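Local coordinates for protein cystalysin (Treponema denticola, PDB 1C7O) that is a pyridoxal-phosphate-type enzyme of the aminotransferase class I and II family, assembled as a dimer whose ligand sites draw on both subunits, at residues Thr7-Lys12 with Asp40-Asn45; Ser202-Phe207 with Thr230-Ala235; Leu62-Pro67 with Met271-Leu276. One frame throughout, in Å; residues are numbered along the deposited sequence.

The three contacts lie around the two ligand sites of the dimer. Interaction 2 is nearest the chain centre and faces the PPG of chain I through D203. Interaction 1 lies beside this site, with the D40 side chain about 6 Å from the same PPG; its centre is about 25 Å from that of interaction 2, though the nearest atoms are about 8 Å apart. Interaction 3, about 22 Å from interaction 2 and 27 Å from interaction 1 between centres, reaches the PPG of chain J through the Y64 hydroxyl, as Y64 of the second subunit reaches the PPG of chain I. Along the chain, interaction 2 is nested within the loop closed by interaction 3.

Interaction 1: Thr7-Lys12 with Asp40-Asn45; sequences TKISRK and DMEFKN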
loop_
_atom_site.group_PDB
_atom_site.type_symbol
_atom_site.label_atom_id
_atom_site.label_comp_id
_atom_site.label_asym_id
_atom_site.label_seq_id
_atom_site.Cartn_x
_atom_site.Cartn_y
_atom_site.Cartn_z
ATOM N N THR A 7 9.132 -17.497 -23.896
ATOM C CA THR A 7 10.309 -16.638 -23.832
ATOM C C THR A 7 10.984 -16.646 -22.458
ATOM O O THR A 7 10.351 -16.359 -21.441
ATOM C CB THR A 7 9.946 -15.186 -24.181
ATOM O OG1 THR A 7 9.441 -15.134 -25.518
ATOM C CG2 THR A 7 11.173 -14.275 -24.047
ATOM N N LYS A 8 12.268 -16.976 -22.429
ATOM C CA LYS A 8 13.000 -16.992 -21.171
ATOM C C LYS A 8 13.361 -15.546 -20.861
ATOM O O LYS A 8 14.133 -14.937 -21.593
ATOM C CB LYS A 8 14.270 -17.835 -21.308
ATOM C CG LYS A 8 15.151 -17.843 -20.070
ATOM C CD LYS A 8 16.325 -18.801 -20.231
ATOM C CE LYS A 8 17.138 -18.900 -18.954
ATOM N NZ LYS A 8 18.342 -19.742 -19.158
ATOM N N ILE A 9 12.803 -14.992 -19.791
ATOM C CA ILE A 9 13.080 -13.604 -19.442
ATOM C C ILE A 9 14.094 -13.455 -18.318
ATOM O O ILE A 9 14.464 -14.430 -17.664
ATOM C CB ILE A 9 11.795 -12.865 -19.012
ATOM C CG1 ILE A 9 11.246 -13.494 -17.731
ATOM C CG2 ILE A 9 10.763 -12.905 -20.132
ATOM C CD1 ILE A 9 9.977 -12.857 -17.236
ATOM N N SER A 10 14.531 -12.217 -18.103
ATOM C CA SER A 10 15.487 -11.902 -17.053
ATOM C C SER A 10 14.951 -10.755 -16.205
ATOM O O SER A 10 14.519 -9.741 -16.742
ATOM C CB SER A 10 16.828 -11.494 -17.663
ATOM O OG SER A 10 17.796 -11.276 -16.652
ATOM N N ARG A 11 14.982 -10.917 -14.885
ATOM C CA ARG A 11 14.500 -9.884 -13.966
ATOM C C ARG A 11 15.680 -9.311 -13.177
ATOM O O ARG A 11 15.512 -8.787 -12.075
ATOM C CB ARG A 11 13.479 -10.464 -12.976
ATOM C CG ARG A 11 12.372 -11.342 -13.574
ATOM C CD ARG A 11 11.041 -10.618 -13.677
ATOM N NE ARG A 11 10.499 -10.187 -12.385
ATOM C CZ ARG A 11 10.012 -10.999 -11.446
ATOM N NH1 ARG A 11 9.990 -12.312 -11.632
ATOM N NH2 ARG A 11 9.527 -10.491 -10.320
ATOM N N LYS A 12 16.879 -9.417 -13.735
ATOM C CA LYS A 12 18.067 -8.908 -13.055
ATOM C C LYS A 12 18.139 -7.378 -13.013
ATOM O O LYS A 12 17.864 -6.698 -14.009
ATOM C CB LYS A 12 19.326 -9.463 -13.721
ATOM C CG LYS A 12 20.612 -9.006 -13.066
ATOM C CD LYS A 12 21.823 -9.531 -13.812
ATOM C CE LYS A 12 23.111 -9.065 -13.160
ATOM N NZ LYS A 12 24.296 -9.666 -13.826
ATOM N N ASP A 40 5.764 -15.470 -7.726
ATOM C CA ASP A 40 5.338 -14.504 -8.739
ATOM C C ASP A 40 5.769 -15.203 -10.026
ATOM O O ASP A 40 6.626 -16.092 -9.982
ATOM C CB ASP A 40 5.953 -13.090 -8.550
ATOM C CG ASP A 40 7.456 -13.024 -8.802
ATOM O OD1 ASP A 40 8.013 -11.910 -8.639
ATOM O OD2 ASP A 40 8.077 -14.047 -9.154
ATOM N N MET A 41 5.171 -14.851 -11.158
ATOM C CA MET A 41 5.481 -15.543 -12.410
ATOM C C MET A 41 6.678 -15.078 -13.232
ATOM O O MET A 41 7.051 -13.900 -13.218
ATOM C CB MET A 41 4.255 -15.545 -13.321
ATOM C CG MET A 41 3.008 -16.143 -12.709
ATOM S SD MET A 41 1.724 -16.298 -13.952
ATOM C CE MET A 41 0.350 -16.905 -12.952
ATOM N N GLU A 42 7.270 -16.028 -13.956
ATOM C CA GLU A 42 8.402 -15.740 -14.823
ATOM C C GLU A 42 7.871 -15.683 -16.249
ATOM O O GLU A 42 8.545 -16.077 -17.205
ATOM C CB GLU A 42 9.496 -16.815 -14.694
ATOM C CG GLU A 42 10.358 -16.712 -13.420
ATOM C CD GLU A 42 10.911 -15.305 -13.170
ATOM O OE1 GLU A 42 11.563 -14.731 -14.069
ATOM O OE2 GLU A 42 10.693 -14.773 -12.064
ATOM N N PHE A 43 6.639 -15.198 -16.359
ATOM C CA PHE A 43 5.937 -15.028 -17.628
ATOM C C PHE A 43 5.621 -13.544 -17.796
ATOM O O PHE A 43 5.381 -12.846 -16.811
ATOM C CB PHE A 43 4.606 -15.784 -17.624
ATOM C CG PHE A 43 4.740 -17.277 -17.605
ATOM C CD1 PHE A 43 4.076 -18.030 -16.635
ATOM C CD2 PHE A 43 5.484 -17.938 -18.571
ATOM C CE1 PHE A 43 4.155 -19.417 -16.638
ATOM C CE2 PHE A 43 5.567 -19.325 -18.579
ATOM C CZ PHE A 43 4.903 -20.062 -17.615
ATOM N N LYS A 44 5.619 -13.058 -19.033
ATOM C CA LYS A 44 5.286 -11.664 -19.271
ATOM C C LYS A 44 3.814 -11.520 -18.924
ATOM O O LYS A 44 3.046 -12.474 -19.061
ATOM C CB LYS A 44 5.531 -11.290 -20.734
ATOM C CG LYS A 44 6.897 -10.634 -21.004
ATOM C CD LYS A 44 6.991 -9.238 -20.351
ATOM C CE LYS A 44 8.270 -8.469 -20.723
ATOM N NZ LYS A 44 9.512 -9.098 -20.195
ATOM N N ASN A 45 3.425 -10.341 -18.456
ATOM C CA ASN A 45 2.035 -10.084 -18.089
ATOM C C ASN A 45 1.090 -10.169 -19.281
ATOM O O ASN A 45 1.496 -9.964 -20.426
ATOM C CB ASN A 45 1.922 -8.703 -17.446
ATOM C CG ASN A 45 2.526 -8.660 -16.070
ATOM O OD1 ASN A 45 1.980 -9.235 -15.123
ATOM N ND2 ASN A 45 3.669 -7.997 -15.943
HETATM O O HOH W 1 12.844 -16.338 -16.300
#
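A salt-bridge network of R11 with D40 and E42 joins the N-terminal loop to the loop ahead of helix 47-59. R11 NH2 donates to D40 OD1 at 2.7 Å with an N-H...O angle of 159°; the acceptor lies near the guanidinium plane, whereas the donor stands above the carboxylate plane. E42 OE2 lies at the edge of the guanidinium, next to NH1, in a salt bridge whose length is doubtful; the guanidinium and carboxylate planes are 19° apart. With CG anti to its carbonyl carbon (chi1 -47°), R11 brings CG to 3.5 Å from E42 OE1; the bends at chi2 and chi3 then turn the guanidinium toward the two carboxylates. K18 of helix 17-25, which the chain forms between the two loops, makes a second salt bridge to D40 OD2, and lying between two cations would probably favour the ionised form of D40. Next to this network I9 lays CD1 against the E42 carbonyl, 3.5 Å from O, while its CG2 lies 4.0 Å from K44 NZ. A water donates to both I9 O (2.9 Å) and E42 OE1 (3.0 Å). V61 of the second subunit packs on I9 and R11, placing the contact at the dimer interface.

Interaction 2: Ser202-Phe207 with Thr230-Ala235; sequences SDEIHF and TITFTA. With PPG ((2E,3E)-4-(2-aminoethoxy)-2-[({3-hydroxy-2-methyl-5-[(phosphonooxy)methyl]pyridin-4-yl}methyl)imino]but-3-enoic acid), chain I.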
loop_
_atom_site.group_PDB
_atom_site.type_symbol
_atom_site.label_atom_id
_atom_site.label_comp_id
_atom_site.label_asym_id
_atom_site.label_seq_id
_atom_site.Cartn_x
_atom_site.Cartn_y
_atom_site.Cartn_z
ATOM N N SER A 202 -10.402 -17.306 5.721
ATOM C CA SER A 202 -9.979 -18.117 4.587
ATOM C C SER A 202 -9.222 -17.327 3.515
ATOM O O SER A 202 -9.787 -16.495 2.808
ATOM C CB SER A 202 -11.190 -18.805 3.961
ATOM O OG SER A 202 -10.785 -19.768 3.003
ATOM N N ASP A 203 -7.932 -17.603 3.404
ATOM C CA ASP A 203 -7.070 -16.948 2.432
ATOM C C ASP A 203 -7.148 -17.792 1.173
ATOM O O ASP A 203 -6.568 -18.872 1.110
ATOM C CB ASP A 203 -5.645 -16.918 2.987
ATOM C CG ASP A 203 -4.632 -16.371 2.009
ATOM O OD1 ASP A 203 -3.514 -16.073 2.470
ATOM O OD2 ASP A 203 -4.934 -16.246 0.803
ATOM N N GLU A 204 -7.876 -17.298 0.175
ATOM C CA GLU A 204 -8.065 -18.027 -1.078
ATOM C C GLU A 204 -7.439 -17.306 -2.273
ATOM O O GLU A 204 -7.942 -17.392 -3.394
ATOM C CB GLU A 204 -9.567 -18.243 -1.312
ATOM C CG GLU A 204 -10.287 -18.799 -0.080
ATOM C CD GLU A 204 -11.723 -19.243 -0.350
ATOM O OE1 GLU A 204 -12.148 -19.243 -1.529
ATOM O OE2 GLU A 204 -12.422 -19.604 0.623
ATOM N N ILE A 205 -6.330 -16.611 -2.030
ATOM C CA ILE A 205 -5.641 -15.861 -3.078
ATOM C C ILE A 205 -5.209 -16.734 -4.268
ATOM O O ILE A 205 -5.034 -16.244 -5.395
ATOM C CB ILE A 205 -4.406 -15.119 -2.489
ATOM C CG1 ILE A 205 -3.822 -14.163 -3.532
ATOM C CG2 ILE A 205 -3.364 -16.128 -2.013
ATOM C CD1 ILE A 205 -2.807 -13.206 -2.973
ATOM N N HIS A 206 -5.059 -18.028 -4.016
ATOM C CA HIS A 206 -4.656 -18.971 -5.051
ATOM C C HIS A 206 -5.815 -19.686 -5.719
ATOM O O HIS A 206 -5.592 -20.540 -6.580
ATOM C CB HIS A 206 -3.734 -20.031 -4.454
ATOM C CG HIS A 206 -2.323 -19.582 -4.298
ATOM N ND1 HIS A 206 -1.662 -19.607 -3.089
ATOM C CD2 HIS A 206 -1.433 -19.110 -5.204
ATOM C CE1 HIS A 206 -0.428 -19.170 -3.256
ATOM N NE2 HIS A 206 -0.266 -18.861 -4.533
ATOM N N PHE A 207 -7.042 -19.328 -5.347
ATOM C CA PHE A 207 -8.208 -20.016 -5.884
ATOM C C PHE A 207 -8.455 -20.000 -7.394
ATOM O O PHE A 207 -9.364 -20.677 -7.869
ATOM C CB PHE A 207 -9.476 -19.595 -5.110
ATOM C CG PHE A 207 -10.047 -18.244 -5.486
ATOM C CD1 PHE A 207 -11.182 -17.773 -4.828
ATOM C CD2 PHE A 207 -9.516 -17.476 -6.516
ATOM C CE1 PHE A 207 -11.778 -16.566 -5.194
ATOM C CE2 PHE A 207 -10.107 -16.271 -6.888
ATOM C CZ PHE A 207 -11.238 -15.817 -6.228
ATOM N N THR A 230 -17.263 -14.996 8.626
ATOM C CA THR A 230 -16.096 -15.312 7.808
ATOM C C THR A 230 -15.552 -14.122 7.018
ATOM O O THR A 230 -16.303 -13.265 6.543
ATOM C CB THR A 230 -16.399 -16.446 6.793
ATOM O OG1 THR A 230 -16.711 -17.651 7.494
ATOM C CG2 THR A 230 -15.196 -16.709 5.907
ATOM N N ILE A 231 -14.227 -14.092 6.891
ATOM C CA ILE A 231 -13.522 -13.068 6.132
ATOM C C ILE A 231 -12.771 -13.850 5.075
ATOM O O ILE A 231 -11.955 -14.703 5.411
ATOM C CB ILE A 231 -12.482 -12.340 6.983
ATOM C CG1 ILE A 231 -13.155 -11.619 8.146
ATOM C CG2 ILE A 231 -11.719 -11.355 6.124
ATOM C CD1 ILE A 231 -12.170 -11.045 9.142
ATOM N N THR A 232 -13.046 -13.574 3.804
ATOM C CA THR A 232 -12.370 -14.275 2.715
ATOM C C THR A 232 -11.365 -13.363 2.010
ATOM O O THR A 232 -11.741 -12.338 1.451
ATOM C CB THR A 232 -13.380 -14.786 1.671
ATOM O OG1 THR A 232 -14.325 -15.658 2.305
ATOM C CG2 THR A 232 -12.666 -15.540 0.562
ATOM N N PHE A 233 -10.091 -13.738 2.027
ATOM C CA PHE A 233 -9.067 -12.934 1.375
ATOM C C PHE A 233 -8.877 -13.326 -0.091
ATOM O O PHE A 233 -8.478 -14.460 -0.397
ATOM C CB PHE A 233 -7.730 -13.085 2.103
ATOM C CG PHE A 233 -7.802 -12.830 3.581
ATOM C CD1 PHE A 233 -7.813 -13.888 4.480
ATOM C CD2 PHE A 233 -7.827 -11.531 4.078
ATOM C CE1 PHE A 233 -7.844 -13.665 5.849
ATOM C CE2 PHE A 233 -7.858 -11.293 5.452
ATOM C CZ PHE A 233 -7.866 -12.366 6.338
ATOM N N THR A 234 -9.164 -12.406 -1.005
ATOM C CA THR A 234 -8.968 -12.712 -2.412
ATOM C C THR A 234 -8.170 -11.605 -3.075
ATOM O O THR A 234 -8.076 -10.501 -2.545
ATOM C CB THR A 234 -10.286 -12.856 -3.162
ATOM O OG1 THR A 234 -10.849 -11.559 -3.393
ATOM C CG2 THR A 234 -11.249 -13.707 -2.363
ATOM N N ALA A 235 -7.599 -11.909 -4.239
ATOM C CA ALA A 235 -6.814 -10.942 -4.992
ATOM C C ALA A 235 -6.565 -11.435 -6.413
ATOM O O ALA A 235 -6.654 -12.630 -6.693
ATOM C CB ALA A 235 -5.486 -10.700 -4.289
HETATM N N1 PPG I . -1.295 -15.754 0.939
HETATM C C2 PPG I . -0.783 -16.953 0.460
HETATM C C2A PPG I . -1.456 -18.185 0.967
HETATM C C3 PPG I . 0.320 -16.875 -0.506
HETATM O O3 PPG I . 0.766 -18.120 -0.907
HETATM C C4 PPG I . 0.822 -15.631 -0.921
HETATM C C4A PPG I . 2.090 -15.617 -1.780
HETATM C C5 PPG I . 0.185 -14.390 -0.324
HETATM C C6 PPG I . -0.857 -14.528 0.587
HETATM C C5A PPG I . 0.725 -12.943 -0.651
HETATM O OP4 PPG I . -0.350 -12.015 -0.894
HETATM P P PPG I . -0.041 -10.433 -1.014
HETATM O OP1 PPG I . 0.424 -10.012 0.329
HETATM O OP2 PPG I . -1.360 -9.765 -1.438
HETATM O OP3 PPG I . 0.962 -10.290 -2.097
HETATM N N4A PPG I . 3.281 -15.703 -0.966
HETATM C CAI PPG I . 4.585 -15.819 -1.643
HETATM C CBC PPG I . 5.247 -17.164 -1.697
HETATM O O2B PPG I . 6.504 -17.341 -2.283
HETATM O O3B PPG I . 4.629 -18.198 -1.193
HETATM C CBI PPG I . 5.163 -14.679 -2.301
HETATM C CGI PPG I . 6.277 -13.999 -1.740
HETATM O OET PPG I . 6.199 -13.282 -0.476
HETATM C CEI PPG I . 7.472 -12.487 -0.378
HETATM C CFI PPG I . 7.518 -11.431 -1.506
HETATM N NI PPG I . 8.739 -10.689 -1.514
#
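D203 and F233 sit abreast on adjacent parallel strands with their side chains on the same face of the sheet, and the F233 ring turns its edge to the D203 backbone, CD1 lying 3.8 Å from D203 CA. The D203 carboxylate leads away from that ring: with CG anti to the backbone N (chi1 175°), OD1 comes within 2.7 Å of N1 of PPG (chain I), the place of the aspartate that faces the pyridine nitrogen in fold type I enzymes. Its other oxygen, OD2, accepts from I205 N at 3.2 Å, nearly along the C-O axis. This Asx turn fixes the rotation of the carboxylate as the strand gives way to the type I turn E204-F207. I205 then spans protein and ligand, its CD1 packing on A235 CB at 3.9 Å while CG2 approaches the PPG ring near N1 and C2.

S202 and T232 occupy the other face. There S202 OG donates to the anti lone pair of E204 OE2, which also accepts from F219 N, and the extended E204 chain crosses the T232 methyl, CD lying 3.9 Å from CG2. T232 OG1 is taken up by Q220. Between the backbones, F233 N donates to S202 O at 2.9 Å and F233 O accepts from E204 N at 3.0 Å, while the bond from S202 N to I231 O is weak.

Strands 199-203 and 230-234 are the parallel pair of a beta-alpha-beta unit that includes helix 224-227. Strand 165-171 flanks the first and antiparallel strand 248-252 the second, while V98 and A101 of helix 98-109 cover F233.

Interaction 3: Leu62-Pro67 with Met271-Leu276; sequences LGYTGP and MPFTTL. With PPG ((2E,3E)-4-(2-aminoethoxy)-2-[({3-hydroxy-2-methyl-5-[(phosphonooxy)methyl]pyridin-4-yl}methyl)imino]but-3-enoic acid), chain J.
The Y64 and F273 rings form a T-shaped pair, the Y64 edge at CD1 and CE1 directed at one face of F273, with centroids 5.0 Å apart and planes at 86°. M271 O lies over the opposite face of F273. L62 CD2 meets T275 CG2 at 3.4 Å where the two side chains cross at about a right angle. The M271 chain, bent at chi3, brings CE to 3.5 Å from G66 CA. Toward the backbone the contact becomes polar: T65 O receives a CA-H...O contact from F273 CA at 3.2 Å and also lies at the F273 ring edge, whereas the bond from T65 N to F273 O is weak. T65 OG1 donates to G63 O at 2.9 Å from above the carbonyl plane, fixing the side chain beside T275 CB, just where helix 275-287 begins. At the outer end Y64 OH donates to OP3 of PPG (chain J) at 2.7 Å and also bonds K238 of the second subunit, while PPG CEI lies over the centre of the Y64 ring. Packing on F273 is consistent with holding Y64 so that its hydroxyl reaches a ligand also hydrogen-bonded by R369 and N175 of the second subunit.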
loop_
_atom_site.group_PDB
_atom_site.type_symbol
_atom_site.label_atom_id
_atom_site.label_comp_id
_atom_site.label_asym_id
_atom_site.label_seq_id
_atom_site.Cartn_x
_atom_site.Cartn_y
_atom_site.Cartn_z
ATOM N N LEU A 62 -3.142 10.701 -12.063
ATOM C CA LEU A 62 -2.724 9.803 -10.981
ATOM C C LEU A 62 -2.874 10.345 -9.551
ATOM O O LEU A 62 -1.919 10.314 -8.760
ATOM C CB LEU A 62 -1.278 9.363 -11.237
ATOM C CG LEU A 62 -1.037 8.712 -12.609
ATOM C CD1 LEU A 62 0.448 8.539 -12.854
ATOM C CD2 LEU A 62 -1.738 7.374 -12.676
ATOM N N GLY A 63 -4.075 10.812 -9.212
ATOM C CA GLY A 63 -4.318 11.352 -7.882
ATOM C C GLY A 63 -5.020 10.381 -6.950
ATOM O O GLY A 63 -5.072 9.186 -7.227
ATOM N N TYR A 64 -5.566 10.885 -5.845
ATOM C CA TYR A 64 -6.261 10.020 -4.890
ATOM C C TYR A 64 -7.421 9.292 -5.560
ATOM O O TYR A 64 -8.416 9.907 -5.936
ATOM C CB TYR A 64 -6.753 10.841 -3.693
ATOM C CG TYR A 64 -5.626 11.279 -2.786
ATOM C CD1 TYR A 64 -4.925 10.349 -2.020
ATOM C CD2 TYR A 64 -5.206 12.609 -2.752
ATOM C CE1 TYR A 64 -3.827 10.732 -1.244
ATOM C CE2 TYR A 64 -4.107 13.000 -1.987
ATOM C CZ TYR A 64 -3.420 12.056 -1.237
ATOM O OH TYR A 64 -2.310 12.432 -0.506
ATOM N N THR A 65 -7.284 7.976 -5.696
ATOM C CA THR A 65 -8.297 7.168 -6.355
ATOM C C THR A 65 -8.868 6.071 -5.477
ATOM O O THR A 65 -8.171 5.502 -4.634
ATOM C CB THR A 65 -7.735 6.486 -7.630
ATOM O OG1 THR A 65 -6.984 7.430 -8.405
ATOM C CG2 THR A 65 -8.874 5.947 -8.482
ATOM N N GLY A 66 -10.146 5.775 -5.700
ATOM C CA GLY A 66 -10.836 4.735 -4.966
ATOM C C GLY A 66 -11.554 3.869 -5.983
ATOM O O GLY A 66 -11.543 4.201 -7.165
ATOM N N PRO A 67 -12.194 2.760 -5.566
ATOM C CA PRO A 67 -12.912 1.859 -6.478
ATOM C C PRO A 67 -14.212 2.423 -7.053
ATOM O O PRO A 67 -15.009 3.016 -6.329
ATOM C CB PRO A 67 -13.172 0.645 -5.603
ATOM C CG PRO A 67 -13.436 1.279 -4.273
ATOM C CD PRO A 67 -12.320 2.291 -4.172
ATOM N N MET A 271 -6.695 3.175 3.524
ATOM C CA MET A 271 -7.276 2.814 2.238
ATOM C C MET A 271 -6.252 2.934 1.115
ATOM O O MET A 271 -5.442 3.861 1.101
ATOM C CB MET A 271 -8.466 3.727 1.927
ATOM C CG MET A 271 -9.252 3.337 0.682
ATOM S SD MET A 271 -10.329 4.666 0.083
ATOM C CE MET A 271 -9.791 4.829 -1.632
ATOM N N PRO A 272 -6.267 1.991 0.161
ATOM C CA PRO A 272 -5.324 2.034 -0.958
ATOM C C PRO A 272 -5.826 3.079 -1.949
ATOM O O PRO A 272 -7.010 3.088 -2.284
ATOM C CB PRO A 272 -5.402 0.620 -1.551
ATOM C CG PRO A 272 -6.028 -0.211 -0.457
ATOM C CD PRO A 272 -7.029 0.731 0.146
ATOM N N PHE A 273 -4.939 3.955 -2.408
ATOM C CA PHE A 273 -5.314 4.993 -3.367
ATOM C C PHE A 273 -4.696 4.723 -4.735
ATOM O O PHE A 273 -4.902 5.479 -5.684
ATOM C CB PHE A 273 -4.844 6.362 -2.882
ATOM C CG PHE A 273 -5.437 6.781 -1.571
ATOM C CD1 PHE A 273 -4.617 7.131 -0.507
ATOM C CD2 PHE A 273 -6.818 6.842 -1.399
ATOM C CE1 PHE A 273 -5.157 7.536 0.710
ATOM C CE2 PHE A 273 -7.371 7.246 -0.181
ATOM C CZ PHE A 273 -6.539 7.593 0.875
ATOM N N THR A 274 -3.929 3.644 -4.825
ATOM C CA THR A 274 -3.252 3.272 -6.060
ATOM C C THR A 274 -4.210 3.131 -7.247
ATOM O O THR A 274 -4.855 2.095 -7.433
ATOM C CB THR A 274 -2.447 1.967 -5.860
ATOM O OG1 THR A 274 -2.026 1.455 -7.133
ATOM C CG2 THR A 274 -3.286 0.936 -5.143
ATOM N N THR A 275 -4.281 4.183 -8.053
ATOM C CA THR A 275 -5.152 4.224 -9.220
ATOM C C THR A 275 -5.014 3.069 -10.222
ATOM O O THR A 275 -6.027 2.525 -10.680
ATOM C CB THR A 275 -4.976 5.555 -9.965
ATOM O OG1 THR A 275 -5.653 5.498 -11.231
ATOM C CG2 THR A 275 -3.502 5.851 -10.163
ATOM N N LEU A 276 -3.781 2.691 -10.563
ATOM C CA LEU A 276 -3.564 1.602 -11.519
ATOM C C LEU A 276 -3.954 0.242 -10.947
ATOM O O LEU A 276 -4.384 -0.657 -11.687
ATOM C CB LEU A 276 -2.104 1.568 -11.982
ATOM C CG LEU A 276 -1.603 2.840 -12.679
ATOM C CD1 LEU A 276 -0.143 2.663 -13.048
ATOM C CD2 LEU A 276 -2.429 3.127 -13.913
HETATM N N1 PPG J . 0.869 14.974 5.037
HETATM C C2 PPG J . 0.410 16.285 4.842
HETATM C C2A PPG J . 1.005 17.301 5.793
HETATM C C3 PPG J . -0.580 16.501 3.767
HETATM O O3 PPG J . -0.949 17.772 3.703
HETATM C C4 PPG J . -1.038 15.440 2.978
HETATM C C4A PPG J . -2.188 15.695 1.973
HETATM C C5 PPG J . -0.465 14.039 3.307
HETATM C C6 PPG J . 0.485 13.885 4.342
HETATM C C5A PPG J . -1.043 12.761 2.585
HETATM O OP4 PPG J . -0.028 11.801 2.379
HETATM P P PPG J . -0.326 10.308 1.881
HETATM O OP1 PPG J . -0.726 9.457 3.020
HETATM O OP2 PPG J . 1.118 10.035 1.423
HETATM O OP3 PPG J . -1.187 10.302 0.686
HETATM N N4A PPG J . -3.470 15.511 2.640
HETATM C CAI PPG J . -4.690 15.971 1.929
HETATM C CBC PPG J . -5.248 17.358 2.138
HETATM O O2B PPG J . -6.361 17.719 1.403
HETATM O O3B PPG J . -4.700 18.227 2.985
HETATM C CBI PPG J . -5.440 15.060 1.012
HETATM C CGI PPG J . -5.591 13.653 1.271
HETATM O OET PPG J . -6.821 13.033 1.111
HETATM C CEI PPG J . -6.610 11.663 1.374
HETATM C CFI PPG J . -7.915 10.957 1.122
HETATM N NI PPG J . -8.318 11.211 -0.269
#